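Long-range contacts in ABC transporter substrate binding protein (Ribose) (Agrobacterium vitis S4, PDB 4WT7), which probably serves as the sugar- or polyol-binding component of an ABC importer and holds D-allitol between its two lobes: residues A40-F45 and A67-R72; A91-L96 and L117-G122. All coordinates share one frame; numbering follows the deposited sequence.

Interaction 1: A40-F45 and A67-R72. With X9X (D-allitol), chain C.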
loop_
_atom_site.group_PDB
_atom_site.type_symbol
_atom_site.label_atom_id
_atom_site.label_comp_id
_atom_site.label_asym_id
_atom_site.label_seq_id
_atom_site.Cartn_x
_atom_site.Cartn_y
_atom_site.Cartn_z
ATOM N N ALA A 40 11.431 1.718 1.171
ATOM C CA ALA A 40 11.727 0.291 1.224
ATOM C C ALA A 40 12.024 -0.248 -0.201
ATOM O O ALA A 40 12.866 -1.121 -0.369
ATOM C CB ALA A 40 10.583 -0.472 1.843
ATOM N N GLY A 41 11.322 0.258 -1.217
ATOM C CA GLY A 41 11.598 -0.136 -2.604
ATOM C C GLY A 41 10.926 0.785 -3.601
ATOM O O GLY A 41 10.270 1.747 -3.202
ATOM N N THR A 42 11.092 0.480 -4.890
ATOM C CA THR A 42 10.371 1.166 -5.949
ATOM C C THR A 42 9.876 0.190 -7.032
ATOM O O THR A 42 9.778 0.586 -8.182
ATOM C CB THR A 42 11.301 2.123 -6.713
ATOM O OG1 THR A 42 12.485 1.400 -7.103
ATOM C CG2 THR A 42 11.672 3.304 -5.864
ATOM N N ASP A 43 9.605 -1.066 -6.679
ATOM C CA ASP A 43 9.476 -2.108 -7.690
ATOM C C ASP A 43 8.064 -2.246 -8.249
ATOM O O ASP A 43 7.805 -3.151 -9.044
ATOM C CB ASP A 43 9.903 -3.462 -7.110
ATOM C CG ASP A 43 8.764 -4.163 -6.406
ATOM O OD1 ASP A 43 8.100 -3.508 -5.587
ATOM O OD2 ASP A 43 8.499 -5.366 -6.710
ATOM N N HIS A 44 7.139 -1.393 -7.817
ATOM C CA HIS A 44 5.828 -1.327 -8.456
ATOM C C HIS A 44 5.184 0.029 -8.273
ATOM O O HIS A 44 5.746 0.904 -7.628
ATOM C CB HIS A 44 4.901 -2.404 -7.908
ATOM C CG HIS A 44 4.595 -2.256 -6.456
ATOM N ND1 HIS A 44 5.459 -2.695 -5.471
ATOM C CD2 HIS A 44 3.518 -1.762 -5.804
ATOM C CE1 HIS A 44 4.932 -2.452 -4.282
ATOM N NE2 HIS A 44 3.748 -1.899 -4.461
ATOM N N PHE A 45 3.977 0.159 -8.807
ATOM C CA PHE A 45 3.336 1.457 -9.057
ATOM C C PHE A 45 3.279 2.368 -7.849
ATOM O O PHE A 45 3.746 3.503 -7.905
ATOM C CB PHE A 45 1.918 1.223 -9.571
ATOM C CG PHE A 45 1.114 2.463 -9.712
ATOM C CD1 PHE A 45 1.342 3.341 -10.772
ATOM C CD2 PHE A 45 0.106 2.746 -8.809
ATOM C CE1 PHE A 45 0.556 4.486 -10.909
ATOM C CE2 PHE A 45 -0.674 3.880 -8.944
ATOM C CZ PHE A 45 -0.444 4.756 -9.982
ATOM N N ALA A 67 18.171 10.906 -1.698
ATOM C CA ALA A 67 17.176 9.870 -1.945
ATOM C C ALA A 67 17.824 8.494 -2.080
ATOM O O ALA A 67 18.712 8.296 -2.908
ATOM C CB ALA A 67 16.345 10.196 -3.163
ATOM N N VAL A 68 17.341 7.582 -1.256
ATOM C CA VAL A 68 17.909 6.262 -1.091
ATOM C C VAL A 68 16.759 5.235 -1.198
ATOM O O VAL A 68 15.669 5.382 -0.592
ATOM C CB VAL A 68 18.718 6.138 0.249
ATOM C CG1 VAL A 68 20.034 6.836 0.149
ATOM C CG2 VAL A 68 17.923 6.674 1.444
ATOM N N ASP A 69 16.981 4.262 -2.085
ATOM C CA ASP A 69 16.091 3.152 -2.339
ATOM C C ASP A 69 16.654 1.826 -1.795
ATOM O O ASP A 69 17.739 1.398 -2.164
ATOM C CB ASP A 69 15.939 3.061 -3.852
ATOM C CG ASP A 69 14.963 1.957 -4.318
ATOM O OD1 ASP A 69 14.431 1.185 -3.489
ATOM O OD2 ASP A 69 14.755 1.857 -5.541
ATOM N N ALA A 70 15.892 1.138 -0.965
ATOM C CA ALA A 70 16.421 -0.081 -0.372
ATOM C C ALA A 70 16.335 -1.313 -1.289
ATOM O O ALA A 70 16.863 -2.360 -0.944
ATOM C CB ALA A 70 15.745 -0.351 0.927
ATOM N N GLY A 71 15.689 -1.190 -2.435
ATOM C CA GLY A 71 15.511 -2.332 -3.347
ATOM C C GLY A 71 14.892 -3.542 -2.640
ATOM O O GLY A 71 15.110 -4.704 -3.016
ATOM N N ARG A 72 14.126 -3.242 -1.594
ATOM C CA ARG A 72 13.338 -4.218 -0.855
ATOM C C ARG A 72 14.208 -5.222 -0.111
ATOM O O ARG A 72 13.812 -6.345 0.117
ATOM C CB ARG A 72 12.378 -4.925 -1.794
ATOM C CG ARG A 72 11.177 -4.089 -2.150
ATOM C CD ARG A 72 10.236 -4.035 -0.989
ATOM N NE ARG A 72 9.170 -3.081 -1.193
ATOM C CZ ARG A 72 8.200 -2.845 -0.314
ATOM N NH1 ARG A 72 8.184 -3.484 0.860
ATOM N NH2 ARG A 72 7.239 -1.979 -0.623
HETATM O OAA X9X C . 3.801 -3.098 1.551
HETATM C CAG X9X C . 3.260 -3.504 0.346
HETATM C CAI X9X C . 2.267 -2.613 -0.325
HETATM O OAC X9X C . 1.032 -2.597 0.350
HETATM C CAK X9X C . 2.844 -1.252 -0.583
HETATM O OAE X9X C . 4.024 -1.473 -1.254
HETATM C CAL X9X C . 1.963 -0.431 -1.528
HETATM O OAF X9X C . 1.737 -1.103 -2.719
HETATM C CAJ X9X C . 0.674 0.124 -0.957
HETATM O OAD X9X C . -0.371 -0.785 -0.936
HETATM C CAH X9X C . 0.792 0.810 0.388
HETATM O OAB X9X C . -0.142 1.841 0.625
HETATM O O HOH W 1 9.008 -1.946 -3.906
#

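Interaction 2: A91-L96 and L117-G122. With X9X (D-allitol), chain C.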
loop_
_atom_site.group_PDB
_atom_site.type_symbol
_atom_site.label_atom_id
_atom_site.label_comp_id
_atom_site.label_asym_id
_atom_site.label_seq_id
_atom_site.Cartn_x
_atom_site.Cartn_y
_atom_site.Cartn_z
ATOM N N ALA A 91 15.497 16.802 7.732
ATOM C CA ALA A 91 14.431 15.867 8.054
ATOM C C ALA A 91 14.686 14.551 7.293
ATOM O O ALA A 91 15.476 14.516 6.327
ATOM C CB ALA A 91 13.064 16.461 7.692
ATOM N N ILE A 92 14.066 13.465 7.754
ATOM C CA ILE A 92 14.058 12.225 6.995
ATOM C C ILE A 92 12.613 11.782 6.768
ATOM O O ILE A 92 11.798 11.843 7.696
ATOM C CB ILE A 92 14.809 11.131 7.762
ATOM C CG1 ILE A 92 16.288 11.487 7.849
ATOM C CG2 ILE A 92 14.608 9.774 7.119
ATOM C CD1 ILE A 92 17.116 10.565 8.755
ATOM N N VAL A 93 12.275 11.347 5.548
ATOM C CA VAL A 93 10.941 10.793 5.302
ATOM C C VAL A 93 11.113 9.342 4.907
ATOM O O VAL A 93 11.870 9.027 3.981
ATOM C CB VAL A 93 10.138 11.504 4.141
ATOM C CG1 VAL A 93 8.674 11.083 4.196
ATOM C CG2 VAL A 93 10.239 12.992 4.232
ATOM N N GLN A 94 10.418 8.461 5.602
ATOM C CA GLN A 94 10.510 7.032 5.324
ATOM C C GLN A 94 9.227 6.525 4.712
ATOM O O GLN A 94 8.135 6.695 5.258
ATOM C CB GLN A 94 10.834 6.251 6.605
ATOM C CG GLN A 94 10.729 4.742 6.471
ATOM C CD GLN A 94 11.700 4.217 5.445
ATOM O OE1 GLN A 94 12.828 4.719 5.321
ATOM N NE2 GLN A 94 11.289 3.197 4.711
ATOM N N LEU A 95 9.380 5.884 3.572
ATOM C CA LEU A 95 8.252 5.368 2.811
ATOM C C LEU A 95 8.182 3.830 2.916
ATOM O O LEU A 95 9.057 3.113 2.422
ATOM C CB LEU A 95 8.366 5.809 1.338
ATOM C CG LEU A 95 7.432 5.135 0.335
ATOM C CD1 LEU A 95 5.983 5.446 0.646
ATOM C CD2 LEU A 95 7.772 5.569 -1.071
ATOM N N LEU A 96 7.110 3.351 3.538
ATOM C CA LEU A 96 6.827 1.930 3.653
ATOM C C LEU A 96 7.911 1.211 4.441
ATOM O O LEU A 96 8.786 1.832 5.076
ATOM C CB LEU A 96 6.574 1.304 2.260
ATOM C CG LEU A 96 5.201 1.684 1.685
ATOM C CD1 LEU A 96 5.023 1.412 0.157
ATOM C CD2 LEU A 96 4.121 1.002 2.494
ATOM N N LEU A 117 9.338 12.099 9.325
ATOM C CA LEU A 117 7.982 11.889 8.837
ATOM C C LEU A 117 7.907 10.580 8.067
ATOM O O LEU A 117 8.918 10.043 7.632
ATOM C CB LEU A 117 7.524 13.038 7.918
ATOM C CG LEU A 117 7.203 14.347 8.644
ATOM C CD1 LEU A 117 8.517 15.031 9.122
ATOM C CD2 LEU A 117 6.364 15.278 7.764
ATOM N N THR A 118 6.708 10.049 7.899
ATOM C CA THR A 118 6.572 8.815 7.144
ATOM C C THR A 118 5.438 8.841 6.114
ATOM O O THR A 118 4.563 9.696 6.135
ATOM C CB THR A 118 6.349 7.628 8.083
ATOM O OG1 THR A 118 5.244 7.919 8.936
ATOM C CG2 THR A 118 7.576 7.345 8.948
ATOM N N ILE A 119 5.489 7.873 5.215
ATOM C CA ILE A 119 4.365 7.503 4.359
ATOM C C ILE A 119 4.084 6.016 4.582
ATOM O O ILE A 119 4.971 5.173 4.427
ATOM C CB ILE A 119 4.657 7.807 2.880
ATOM C CG1 ILE A 119 4.926 9.309 2.726
ATOM C CG2 ILE A 119 3.486 7.333 1.984
ATOM C CD1 ILE A 119 5.620 9.688 1.479
ATOM N N ASP A 120 2.854 5.722 4.973
ATOM C CA ASP A 120 2.425 4.363 5.270
ATOM C C ASP A 120 3.278 3.701 6.349
ATOM O O ASP A 120 3.651 2.536 6.228
ATOM C CB ASP A 120 2.429 3.495 4.004
ATOM C CG ASP A 120 1.234 3.722 3.147
ATOM O OD1 ASP A 120 0.263 4.337 3.627
ATOM O OD2 ASP A 120 1.264 3.244 1.982
ATOM N N VAL A 121 3.618 4.448 7.409
ATOM C CA VAL A 121 4.296 3.833 8.549
ATOM C C VAL A 121 3.768 4.469 9.839
ATOM O O VAL A 121 4.039 5.639 10.099
ATOM C CB VAL A 121 5.837 4.026 8.535
ATOM C CG1 VAL A 121 6.450 3.293 9.752
ATOM C CG2 VAL A 121 6.504 3.544 7.215
ATOM N N GLY A 122 3.033 3.700 10.642
ATOM C CA GLY A 122 2.419 4.220 11.850
ATOM C C GLY A 122 3.367 4.092 13.023
ATOM O O GLY A 122 3.183 3.296 13.939
HETATM O OAA X9X C . 3.801 -3.098 1.551
HETATM C CAG X9X C . 3.260 -3.504 0.346
HETATM C CAI X9X C . 2.267 -2.613 -0.325
HETATM O OAC X9X C . 1.032 -2.597 0.350
HETATM C CAK X9X C . 2.844 -1.252 -0.583
HETATM O OAE X9X C . 4.024 -1.473 -1.254
HETATM C CAL X9X C . 1.963 -0.431 -1.528
HETATM O OAF X9X C . 1.737 -1.103 -2.719
HETATM C CAJ X9X C . 0.674 0.124 -0.957
HETATM O OAD X9X C . -0.371 -0.785 -0.936
HETATM C CAH X9X C . 0.792 0.810 0.388
HETATM O OAB X9X C . -0.142 1.841 0.625
#

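Interaction 1: A40-F45 and A67-R72
The R72 guanidinium carries the methyl of A40 on one face, CB standing 3.9 Å above the plane and over its centre, while a water lies in plane at its edge and accepts from NE. That water also accepts from D43 N and donates to D43 OD1, so it ties arginine and aspartate together without a direct salt bridge; R72 NH2 makes its salt bridge with D47. The H44 ring is gripped at both nitrogens. ND1 donates to D43 OD1, which lies only 8° out of the ring plane, although the hydrogen bond comes in from above the carboxylate plane. NE2 gives a nearly straight bond (167°) to OAF of D-allitol at 2.8 Å; together the two bonds should fix the rotation of the ring. W226 meets this ring with its plane turned by about 40°.

The loop is also held to the end of strand 64-69 and the turn after it. R72 N donates to A40 O at 2.8 Å, T42 OG1 reaches D69 OD2 at 2.8 Å on the syn side but tilted out of the carboxylate plane, and D69 OD1, accepting from G71 N, closes an Asx turn. The arrangement belongs to the sugar pocket of a periplasmic binding protein: the loop between strand 34-39 and helix 45-60, with H44 as N-cap, meets the C-terminal end of strand 64-69 and the turn that follows.

Interaction 2: A91-L96 and L117-G122
L95 and I119 make the tightest apolar fit between the two strands: L95 CD1 comes to 3.4 Å from I119 CG2, closer than usual van der Waals contact. The leucine starts with CG anti to its backbone N (chi1 168°), and CD1 then turns toward strand 117-119 and presses obliquely on CB and CG2 of I119. On the same face V93 CG1 lies between L117 CB and I119 CD1 in looser contact, at 4.4 Å and 4.3 Å.

The other face carries Q94 and T118, whose CB and CG2 meet loosely. Q94 bends at chi2 and sends its amide away from T118; NE2 gives L96 O a bond that is straight at the hydrogen but reaches the oxygen from above its carbonyl plane, while OE1 is held by S38. V121 CG2 fills the angle beside L96, at 3.6 Å from L96 O, and T118 OG1 bonds to V121 O, anchoring the turn after the strand.

At the ligand end L96 and D120 lie side by side and point the same way. L96 CD2 rests on D120 CB at 3.4 Å, whereas its other branch, CD1, reaches 3.4 Å from OAE of D-allitol. D120 OD2 accepts a hydrogen bond from allitol OAB whose very short length is doubtful, and OD1 is held by T131, which helps to position the carboxylate.

Four backbone bonds set the parallel register, from L117 N to I92 O through to L96 N to I119 O. The strands, 20° apart in direction, are joined through helix 99-111 in a beta-alpha-beta unit. That helix covers Q94 and V121, while on the opposite face helix 45-60 touches V93 and I119, and helix 275-290 touches V93, L117 and I119.

Interactions 1 and 2 follow one another along the chain, with the first closing before the second opens, and their centres lie about 13 Å apart. Both belong to the parallel sheet, where strands 64-69, 34-39, 91-95 and 116-119 follow one another, so that strand 34-39 separates the strands 64-69 and 91-95. The 40-45 loop leaves that intervening strand and probably bonds to the second contact through A40 N and L95 O, 3.0 Å apart; R72 NH2 also packs on L96 CD1 at 4.1 Å. Because both contacts reach D-allitol at the C-terminal ends of the strands, they supply neighbouring parts of one lobe's pocket wall.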